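Local structure of alpha-rhamnosidase (Dictyoglomus thermophilum, 6I60) at residues R58-Q66 and R931-F939; A835-N845 and A862-I873. The protein probably hydrolyses terminal non-reducing alpha-L-rhamnose residues from alpha-L-rhamnosides, as a glycoside hydrolase. All coordinates share one frame; numbering follows the deposited sequence.

From the N terminus the chain first lays down the immunoglobulin-like domain, whose loop between strands 52-56 and 68-74 carries residues 58-66. Interaction 1 brings this loop against 931-939, near the C terminus, and so closes a loop of 864 intervening residues. Interaction 2 falls within that span and closes a far shorter one of 16 residues, between 835-845 and 862-873; the two nest and do not cross. Both involve the same two sheets of the C-terminal beta domain: interaction 2 packs one against the other, while interaction 1 fastens the N-terminal domain to the turn between strands 927-932 and 935-941. Their nearest atoms are about 6 Å apart.

Interaction 1: R58-Q66 and R931-F939; sequences RHLEKNEKQ and RVGSGSYNF
N63 and G933 bring the two backbones together, their CA atoms 4.1 Å apart, where the irregular loop 58-66 meets the bend between strands 931-932 and 935-939. The backbone N of N63 donates to S934 O at 3.2 Å. One residue on, the N-H of E64 points almost straight at S934 OG (3.1 Å, 174°). A chi1 of 68° sets that hydroxyl between the backbone N and carbonyl carbon of its own residue and so turns OG to the E64 amide that donates to it; S934 thus accepts from two successive amides. These bonds join the N-terminal immunoglobulin-like domain to the C-terminal beta domain. The carboxylate of E64 turns back into its own domain, where OE1 accepts from the backbone N of S122. K62 reaches along the strand instead: its CB lies 3.2 Å from S934 O, and its extended chain runs past Y937 in the opposite direction to that side chain, CD coming within 3.5 Å of the phenol OH. At the end of the chain NZ makes a weak hydrogen bond to S936 O. The N63 amide oxygen OD1 comes within 3.0 Å of the backbone N of G933.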
loop_
_atom_site.group_PDB
_atom_site.type_symbol
_atom_site.label_atom_id
_atom_site.label_comp_id
_atom_site.label_asym_id
_atom_site.label_seq_id
_atom_site.Cartn_x
_atom_site.Cartn_y
_atom_site.Cartn_z
ATOM N N ARG A 58 -11.479 -24.782 4.503
ATOM C CA ARG A 58 -12.430 -24.866 5.604
ATOM C C ARG A 58 -12.798 -26.329 5.804
ATOM O O ARG A 58 -13.072 -27.037 4.831
ATOM C CB ARG A 58 -13.684 -24.029 5.320
ATOM C CG ARG A 58 -14.858 -24.328 6.240
ATOM C CD ARG A 58 -15.386 -23.058 6.893
ATOM N NE ARG A 58 -16.767 -23.205 7.350
ATOM C CZ ARG A 58 -17.553 -22.189 7.692
ATOM N NH1 ARG A 58 -17.097 -20.944 7.633
ATOM N NH2 ARG A 58 -18.796 -22.416 8.095
ATOM N N HIS A 59 -12.802 -26.777 7.055
ATOM C CA HIS A 59 -13.092 -28.165 7.374
ATOM C C HIS A 59 -14.064 -28.232 8.543
ATOM O O HIS A 59 -14.182 -27.295 9.336
ATOM C CB HIS A 59 -11.812 -28.942 7.709
ATOM C CG HIS A 59 -11.918 -30.415 7.469
ATOM N ND1 HIS A 59 -12.392 -31.292 8.422
ATOM C CD2 HIS A 59 -11.610 -31.168 6.387
ATOM C CE1 HIS A 59 -12.371 -32.520 7.936
ATOM N NE2 HIS A 59 -11.901 -32.473 6.702
ATOM N N LEU A 60 -14.762 -29.366 8.640
ATOM C CA LEU A 60 -15.686 -29.572 9.751
ATOM C C LEU A 60 -14.937 -29.839 11.050
ATOM O O LEU A 60 -15.360 -29.388 12.121
ATOM C CB LEU A 60 -16.633 -30.731 9.443
ATOM C CG LEU A 60 -17.647 -30.532 8.317
ATOM C CD1 LEU A 60 -18.289 -31.862 7.944
ATOM C CD2 LEU A 60 -18.700 -29.511 8.721
ATOM N N GLU A 61 -13.828 -30.569 10.978
ATOM C CA GLU A 61 -13.089 -30.978 12.160
ATOM C C GLU A 61 -11.993 -29.973 12.499
ATOM O O GLU A 61 -11.627 -29.110 11.698
ATOM C CB GLU A 61 -12.480 -32.365 11.959
ATOM C CG GLU A 61 -13.381 -33.347 11.233
ATOM C CD GLU A 61 -12.642 -34.597 10.805
ATOM O OE1 GLU A 61 -11.473 -34.764 11.217
ATOM O OE2 GLU A 61 -13.226 -35.411 10.057
ATOM N N LYS A 62 -11.467 -30.100 13.713
ATOM C CA LYS A 62 -10.337 -29.307 14.167
ATOM C C LYS A 62 -9.027 -30.023 13.841
ATOM O O LYS A 62 -9.009 -31.190 13.443
ATOM C CB LYS A 62 -10.440 -29.040 15.669
ATOM C CG LYS A 62 -11.560 -28.093 16.061
ATOM C CD LYS A 62 -11.476 -27.726 17.537
ATOM C CE LYS A 62 -12.571 -26.746 17.933
ATOM N NZ LYS A 62 -12.777 -26.725 19.406
ATOM N N ASN A 63 -7.918 -29.298 14.013
ATOM C CA ASN A 63 -6.572 -29.833 13.790
ATOM C C ASN A 63 -6.418 -30.401 12.382
ATOM O O ASN A 63 -5.822 -31.460 12.180
ATOM C CB ASN A 63 -6.214 -30.890 14.837
ATOM C CG ASN A 63 -6.366 -30.379 16.250
ATOM O OD1 ASN A 63 -5.656 -29.468 16.670
ATOM N ND2 ASN A 63 -7.298 -30.965 16.993
ATOM N N GLU A 64 -6.959 -29.695 11.398
ATOM C CA GLU A 64 -6.885 -30.120 10.011
ATOM C C GLU A 64 -5.861 -29.279 9.261
ATOM O O GLU A 64 -5.644 -28.105 9.576
ATOM C CB GLU A 64 -8.253 -30.025 9.332
ATOM C CG GLU A 64 -9.137 -31.240 9.552
ATOM C CD GLU A 64 -8.588 -32.491 8.893
ATOM O OE1 GLU A 64 -7.691 -32.369 8.032
ATOM O OE2 GLU A 64 -9.058 -33.599 9.232
ATOM N N LYS A 65 -5.224 -29.899 8.271
ATOM C CA LYS A 65 -4.176 -29.252 7.496
ATOM C C LYS A 65 -4.095 -29.920 6.130
ATOM O O LYS A 65 -4.244 -31.140 6.022
ATOM C CB LYS A 65 -2.828 -29.320 8.231
ATOM C CG LYS A 65 -1.643 -29.738 7.378
ATOM C CD LYS A 65 -0.331 -29.524 8.120
ATOM C CE LYS A 65 0.743 -30.491 7.645
ATOM N NZ LYS A 65 2.050 -30.247 8.318
ATOM N N GLN A 66 -3.879 -29.114 5.092
ATOM C CA GLN A 66 -3.813 -29.642 3.735
ATOM C C GLN A 66 -2.564 -30.495 3.550
ATOM O O GLN A 66 -1.460 -30.088 3.924
ATOM C CB GLN A 66 -3.821 -28.502 2.717
ATOM C CG GLN A 66 -3.522 -28.943 1.289
ATOM C CD GLN A 66 -3.382 -27.774 0.330
ATOM O OE1 GLN A 66 -4.338 -27.042 0.084
ATOM N NE2 GLN A 66 -2.186 -27.597 -0.217
ATOM N N ARG A 931 -0.426 -25.689 22.558
ATOM C CA ARG A 931 -0.312 -25.896 21.120
ATOM C C ARG A 931 -1.619 -26.480 20.607
ATOM O O ARG A 931 -2.055 -27.538 21.074
ATOM C CB ARG A 931 0.861 -26.821 20.791
ATOM C CG ARG A 931 2.215 -26.145 20.884
ATOM C CD ARG A 931 3.339 -27.160 20.992
ATOM N NE ARG A 931 4.405 -26.701 21.878
ATOM C CZ ARG A 931 5.306 -25.779 21.551
ATOM N NH1 ARG A 931 5.277 -25.211 20.352
ATOM N NH2 ARG A 931 6.241 -25.426 22.424
ATOM N N VAL A 932 -2.244 -25.788 19.654
ATOM C CA VAL A 932 -3.521 -26.199 19.086
ATOM C C VAL A 932 -3.417 -26.177 17.566
ATOM O O VAL A 932 -2.462 -25.655 16.990
ATOM C CB VAL A 932 -4.691 -25.307 19.561
ATOM C CG1 VAL A 932 -4.766 -25.278 21.081
ATOM C CG2 VAL A 932 -4.557 -23.896 18.996
ATOM N N GLY A 933 -4.423 -26.762 16.920
ATOM C CA GLY A 933 -4.529 -26.719 15.476
ATOM C C GLY A 933 -5.628 -25.784 15.018
ATOM O O GLY A 933 -5.893 -24.770 15.670
ATOM N N SER A 934 -6.283 -26.116 13.909
ATOM C CA SER A 934 -7.348 -25.268 13.390
ATOM C C SER A 934 -8.585 -25.344 14.281
ATOM O O SER A 934 -8.873 -26.373 14.897
ATOM C CB SER A 934 -7.704 -25.673 11.958
ATOM O OG SER A 934 -8.321 -26.949 11.909
ATOM N N GLY A 935 -9.311 -24.232 14.350
ATOM C CA GLY A 935 -10.544 -24.138 15.105
ATOM C C GLY A 935 -10.528 -22.974 16.072
ATOM O O GLY A 935 -9.574 -22.202 16.151
ATOM N N SER A 936 -11.622 -22.856 16.820
ATOM C CA SER A 936 -11.788 -21.818 17.828
ATOM C C SER A 936 -11.682 -22.427 19.219
ATOM O O SER A 936 -12.240 -23.496 19.484
ATOM C CB SER A 936 -13.137 -21.108 17.670
ATOM O OG SER A 936 -13.377 -20.772 16.315
ATOM N N TYR A 937 -10.966 -21.740 20.108
ATOM C CA TYR A 937 -10.728 -22.237 21.454
ATOM C C TYR A 937 -10.906 -21.108 22.459
ATOM O O TYR A 937 -10.632 -19.941 22.163
ATOM C CB TYR A 937 -9.323 -22.838 21.596
ATOM C CG TYR A 937 -8.998 -23.910 20.581
ATOM C CD1 TYR A 937 -8.419 -23.586 19.362
ATOM C CD2 TYR A 937 -9.265 -25.247 20.845
ATOM C CE1 TYR A 937 -8.120 -24.560 18.433
ATOM C CE2 TYR A 937 -8.968 -26.228 19.922
ATOM C CZ TYR A 937 -8.395 -25.879 18.718
ATOM O OH TYR A 937 -8.095 -26.852 17.793
ATOM N N ASN A 938 -11.362 -21.475 23.656
ATOM C CA ASN A 938 -11.545 -20.546 24.765
ATOM C C ASN A 938 -10.730 -21.041 25.951
ATOM O O ASN A 938 -10.934 -22.165 26.422
ATOM C CB ASN A 938 -13.022 -20.421 25.143
ATOM C CG ASN A 938 -13.862 -19.829 24.028
ATOM O OD1 ASN A 938 -14.132 -20.488 23.026
ATOM N ND2 ASN A 938 -14.280 -18.581 24.200
ATOM N N PHE A 939 -9.812 -20.206 26.429
ATOM C CA PHE A 939 -8.949 -20.540 27.552
ATOM C C PHE A 939 -9.266 -19.637 28.737
ATOM O O PHE A 939 -9.553 -18.448 28.566
ATOM C CB PHE A 939 -7.474 -20.412 27.161
ATOM C CG PHE A 939 -7.081 -21.282 26.001
ATOM C CD1 PHE A 939 -6.980 -20.753 24.724
ATOM C CD2 PHE A 939 -6.824 -22.631 26.184
ATOM C CE1 PHE A 939 -6.624 -21.551 23.651
ATOM C CE2 PHE A 939 -6.466 -23.435 25.115
ATOM C CZ PHE A 939 -6.366 -22.894 23.847
#

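Interaction 2: A835-N845 and A862-I873; sequences AGVRVGEPGWN and ARLNTIKGEVEI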
loop_
_atom_site.group_PDB
_atom_site.type_symbol
_atom_site.label_atom_id
_atom_site.label_comp_id
_atom_site.label_asym_id
_atom_site.label_seq_id
_atom_site.Cartn_x
_atom_site.Cartn_y
_atom_site.Cartn_z
ATOM N N ALA A 835 -2.646 -6.674 21.391
ATOM C CA ALA A 835 -3.565 -7.759 21.067
ATOM C C ALA A 835 -2.879 -9.109 21.233
ATOM O O ALA A 835 -3.330 -9.962 22.008
ATOM C CB ALA A 835 -4.097 -7.586 19.646
ATOM N N GLY A 836 -1.780 -9.319 20.511
ATOM C CA GLY A 836 -0.927 -10.465 20.749
ATOM C C GLY A 836 -0.972 -11.558 19.699
ATOM O O GLY A 836 -0.903 -12.741 20.042
ATOM N N VAL A 837 -1.079 -11.190 18.426
ATOM C CA VAL A 837 -1.062 -12.154 17.332
ATOM C C VAL A 837 0.095 -11.800 16.404
ATOM O O VAL A 837 0.123 -10.709 15.820
ATOM C CB VAL A 837 -2.401 -12.198 16.576
ATOM C CG1 VAL A 837 -2.893 -10.795 16.236
ATOM C CG2 VAL A 837 -2.275 -13.056 15.325
ATOM N N ARG A 838 1.060 -12.710 16.289
ATOM C CA ARG A 838 2.235 -12.508 15.456
ATOM C C ARG A 838 2.483 -13.752 14.615
ATOM O O ARG A 838 1.971 -14.836 14.903
ATOM C CB ARG A 838 3.488 -12.197 16.289
ATOM C CG ARG A 838 3.208 -11.698 17.693
ATOM C CD ARG A 838 4.480 -11.229 18.373
ATOM N NE ARG A 838 5.511 -12.261 18.379
ATOM C CZ ARG A 838 5.910 -12.914 19.467
ATOM N NH1 ARG A 838 5.363 -12.644 20.646
ATOM N NH2 ARG A 838 6.858 -13.837 19.378
ATOM N N VAL A 839 3.288 -13.582 13.574
ATOM C CA VAL A 839 3.612 -14.684 12.675
ATOM C C VAL A 839 4.692 -15.547 13.314
ATOM O O VAL A 839 5.752 -15.048 13.710
ATOM C CB VAL A 839 4.048 -14.153 11.299
ATOM C CG1 VAL A 839 5.081 -13.044 11.451
ATOM C CG2 VAL A 839 4.592 -15.278 10.445
ATOM N N GLY A 840 4.417 -16.844 13.434
ATOM C CA GLY A 840 5.380 -17.776 13.985
ATOM C C GLY A 840 6.207 -18.436 12.904
ATOM O O GLY A 840 7.411 -18.657 13.071
ATOM N N GLU A 841 5.565 -18.760 11.787
ATOM C CA GLU A 841 6.227 -19.288 10.607
ATOM C C GLU A 841 5.644 -18.601 9.383
ATOM O O GLU A 841 4.462 -18.238 9.380
ATOM C CB GLU A 841 6.059 -20.812 10.490
ATOM C CG GLU A 841 6.617 -21.592 11.673
ATOM C CD GLU A 841 8.108 -21.863 11.564
ATOM O OE1 GLU A 841 8.829 -21.045 10.951
ATOM O OE2 GLU A 841 8.563 -22.898 12.097
ATOM N N PRO A 842 6.449 -18.401 8.335
ATOM C CA PRO A 842 5.991 -17.609 7.186
ATOM C C PRO A 842 4.684 -18.131 6.603
ATOM O O PRO A 842 4.376 -19.323 6.675
ATOM C CB PRO A 842 7.144 -17.742 6.185
ATOM C CG PRO A 842 8.339 -18.005 7.032
ATOM C CD PRO A 842 7.853 -18.825 8.192
ATOM N N GLY A 843 3.909 -17.214 6.030
ATOM C CA GLY A 843 2.599 -17.565 5.522
ATOM C C GLY A 843 1.579 -17.881 6.588
ATOM O O GLY A 843 0.552 -18.492 6.284
ATOM N N TRP A 844 1.833 -17.473 7.834
ATOM C CA TRP A 844 0.976 -17.797 8.974
ATOM C C TRP A 844 0.820 -19.305 9.151
ATOM O O TRP A 844 -0.213 -19.781 9.628
ATOM C CB TRP A 844 -0.398 -17.126 8.858
ATOM C CG TRP A 844 -0.350 -15.626 8.870
ATOM C CD1 TRP A 844 -0.384 -14.795 7.786
ATOM C CD2 TRP A 844 -0.266 -14.777 10.023
ATOM N NE1 TRP A 844 -0.324 -13.483 8.192
ATOM C CE2 TRP A 844 -0.250 -13.445 9.561
ATOM C CE3 TRP A 844 -0.201 -15.014 11.399
ATOM C CZ2 TRP A 844 -0.173 -12.355 10.427
ATOM C CZ3 TRP A 844 -0.122 -13.931 12.257
ATOM C CH2 TRP A 844 -0.110 -12.618 11.768
ATOM N N ASN A 845 1.844 -20.069 8.759
ATOM C CA ASN A 845 1.807 -21.513 8.967
ATOM C C ASN A 845 1.743 -21.852 10.449
ATOM O O ASN A 845 1.116 -22.846 10.836
ATOM C CB ASN A 845 3.023 -22.171 8.316
ATOM C CG ASN A 845 2.707 -22.761 6.953
ATOM O OD1 ASN A 845 2.229 -23.891 6.847
ATOM N ND2 ASN A 845 2.973 -21.994 5.901
ATOM N N ALA A 862 -7.634 -8.500 18.052
ATOM C CA ALA A 862 -7.203 -8.325 16.672
ATOM C C ALA A 862 -7.764 -9.474 15.853
ATOM O O ALA A 862 -7.548 -10.642 16.192
ATOM C CB ALA A 862 -5.677 -8.278 16.562
ATOM N N ARG A 863 -8.495 -9.149 14.791
ATOM C CA ARG A 863 -9.021 -10.140 13.862
ATOM C C ARG A 863 -8.442 -9.850 12.485
ATOM O O ARG A 863 -8.662 -8.766 11.935
ATOM C CB ARG A 863 -10.551 -10.115 13.825
ATOM C CG ARG A 863 -11.157 -11.026 12.771
ATOM C CD ARG A 863 -12.670 -10.888 12.705
ATOM N NE ARG A 863 -13.091 -9.795 11.831
ATOM C CZ ARG A 863 -13.122 -9.863 10.502
ATOM N NH1 ARG A 863 -12.751 -10.976 9.881
ATOM N NH2 ARG A 863 -13.521 -8.817 9.791
ATOM N N LEU A 864 -7.703 -10.811 11.934
ATOM C CA LEU A 864 -7.037 -10.651 10.652
ATOM C C LEU A 864 -7.581 -11.651 9.643
ATOM O O LEU A 864 -7.945 -12.778 9.992
ATOM C CB LEU A 864 -5.518 -10.839 10.782
ATOM C CG LEU A 864 -4.829 -10.252 12.015
ATOM C CD1 LEU A 864 -3.528 -10.985 12.307
ATOM C CD2 LEU A 864 -4.575 -8.770 11.821
ATOM N N ASN A 865 -7.633 -11.228 8.383
ATOM C CA ASN A 865 -7.962 -12.101 7.260
ATOM C C ASN A 865 -6.674 -12.309 6.470
ATOM O O ASN A 865 -6.314 -11.486 5.624
ATOM C CB ASN A 865 -9.067 -11.501 6.396
ATOM C CG ASN A 865 -9.390 -12.357 5.184
ATOM O OD1 ASN A 865 -9.870 -13.484 5.314
ATOM N ND2 ASN A 865 -9.129 -11.823 3.996
ATOM N N THR A 866 -5.981 -13.406 6.753
ATOM C CA THR A 866 -4.670 -13.663 6.179
ATOM C C THR A 866 -4.803 -14.497 4.906
ATOM O O THR A 866 -5.898 -14.699 4.374
ATOM C CB THR A 866 -3.775 -14.355 7.202
ATOM O OG1 THR A 866 -4.203 -15.714 7.361
ATOM C CG2 THR A 866 -3.850 -13.638 8.545
ATOM N N ILE A 867 -3.668 -14.994 4.404
ATOM C CA ILE A 867 -3.674 -15.832 3.211
ATOM C C ILE A 867 -4.236 -17.217 3.503
ATOM O O ILE A 867 -4.638 -17.930 2.575
ATOM C CB ILE A 867 -2.251 -15.916 2.622
ATOM C CG1 ILE A 867 -2.303 -15.917 1.093
ATOM C CG2 ILE A 867 -1.505 -17.140 3.150
ATOM C CD1 ILE A 867 -2.842 -14.629 0.505
ATOM N N LYS A 868 -4.287 -17.616 4.773
ATOM C CA LYS A 868 -4.822 -18.911 5.162
ATOM C C LYS A 868 -6.248 -18.832 5.688
ATOM O O LYS A 868 -6.851 -19.877 5.954
ATOM C CB LYS A 868 -3.924 -19.559 6.224
ATOM C CG LYS A 868 -2.515 -19.874 5.742
ATOM C CD LYS A 868 -1.815 -20.840 6.683
ATOM C CE LYS A 868 -0.579 -21.456 6.039
ATOM N NZ LYS A 868 -0.858 -21.983 4.678
ATOM N N GLY A 869 -6.799 -17.630 5.844
ATOM C CA GLY A 869 -8.141 -17.477 6.369
ATOM C C GLY A 869 -8.229 -16.475 7.502
ATOM O O GLY A 869 -7.438 -15.529 7.566
ATOM N N GLU A 870 -9.181 -16.676 8.408
ATOM C CA GLU A 870 -9.415 -15.748 9.505
ATOM C C GLU A 870 -8.554 -16.116 10.709
ATOM O O GLU A 870 -8.526 -17.277 11.130
ATOM C CB GLU A 870 -10.893 -15.746 9.897
ATOM C CG GLU A 870 -11.704 -14.637 9.253
ATOM C CD GLU A 870 -12.872 -14.203 10.115
ATOM O OE1 GLU A 870 -13.830 -13.615 9.571
ATOM O OE2 GLU A 870 -12.830 -14.453 11.339
ATOM N N VAL A 871 -7.857 -15.122 11.255
ATOM C CA VAL A 871 -7.062 -15.264 12.469
ATOM C C VAL A 871 -7.584 -14.258 13.486
ATOM O O VAL A 871 -7.709 -13.066 13.177
ATOM C CB VAL A 871 -5.562 -15.043 12.200
ATOM C CG1 VAL A 871 -4.763 -15.182 13.488
ATOM C CG2 VAL A 871 -5.058 -16.018 11.145
ATOM N N GLU A 872 -7.888 -14.731 14.693
ATOM C CA GLU A 872 -8.516 -13.890 15.703
ATOM C C GLU A 872 -7.896 -14.150 17.068
ATOM O O GLU A 872 -7.515 -15.277 17.392
ATOM C CB GLU A 872 -10.031 -14.133 15.764
ATOM C CG GLU A 872 -10.809 -13.052 16.496
ATOM C CD GLU A 872 -12.307 -13.222 16.359
ATOM O OE1 GLU A 872 -12.867 -12.776 15.335
ATOM O OE2 GLU A 872 -12.926 -13.804 17.277
ATOM N N ILE A 873 -7.802 -13.089 17.867
ATOM C CA ILE A 873 -7.365 -13.177 19.257
ATOM C C ILE A 873 -8.230 -12.240 20.091
ATOM O O ILE A 873 -8.498 -11.105 19.686
ATOM C CB ILE A 873 -5.869 -12.835 19.420
ATOM C CG1 ILE A 873 -5.446 -12.975 20.884
ATOM C CG2 ILE A 873 -5.563 -11.436 18.896
ATOM C CD1 ILE A 873 -4.060 -13.554 21.068
#
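V837 presses onto the beta hairpin formed by strands 862-866 and 869-873, part of the packing of two sheets face to face in the C-terminal beta domain; W844 adds to it from the turn that follows strand 837-839. No hydrogen bond spans the two segments; side chains do the joining. A835, the last residue of helix 826-835, sets its CB 3.5 Å from A862 CB. The two methyls of V837 then divide the hairpin between them: CG1 touches A862 CB and I873 CG2, whereas CG2, anti to its backbone N, meets L864 CD1 tip to tip and also reaches V871 CG1. Further along, the side chains of W844 and T866 cross at about a right angle. T866 CG2 makes a CH-pi contact over one face of the indole, 3.6 Å from the centroid of the five-membered ring and 14° off its normal; V839 CB lies over the opposite face. At the far end of the indole, CH2 approaches L864 CD1 at 3.8 Å. The hydroxyl of T866 serves the hairpin itself, with OG1 accepting from the backbone N of K868 in an ST turn and donating to G869 O. K868 can be followed outward from CB, which points toward 835-845. CG and CD run beside G843 O, CD also meeting W844 O at 3.5 Å; CE then touches both G843 O and N845 ND2. A bend at chi4 (-49°) turns the ammonium, and NZ hydrogen-bonds to OE1 of Q98.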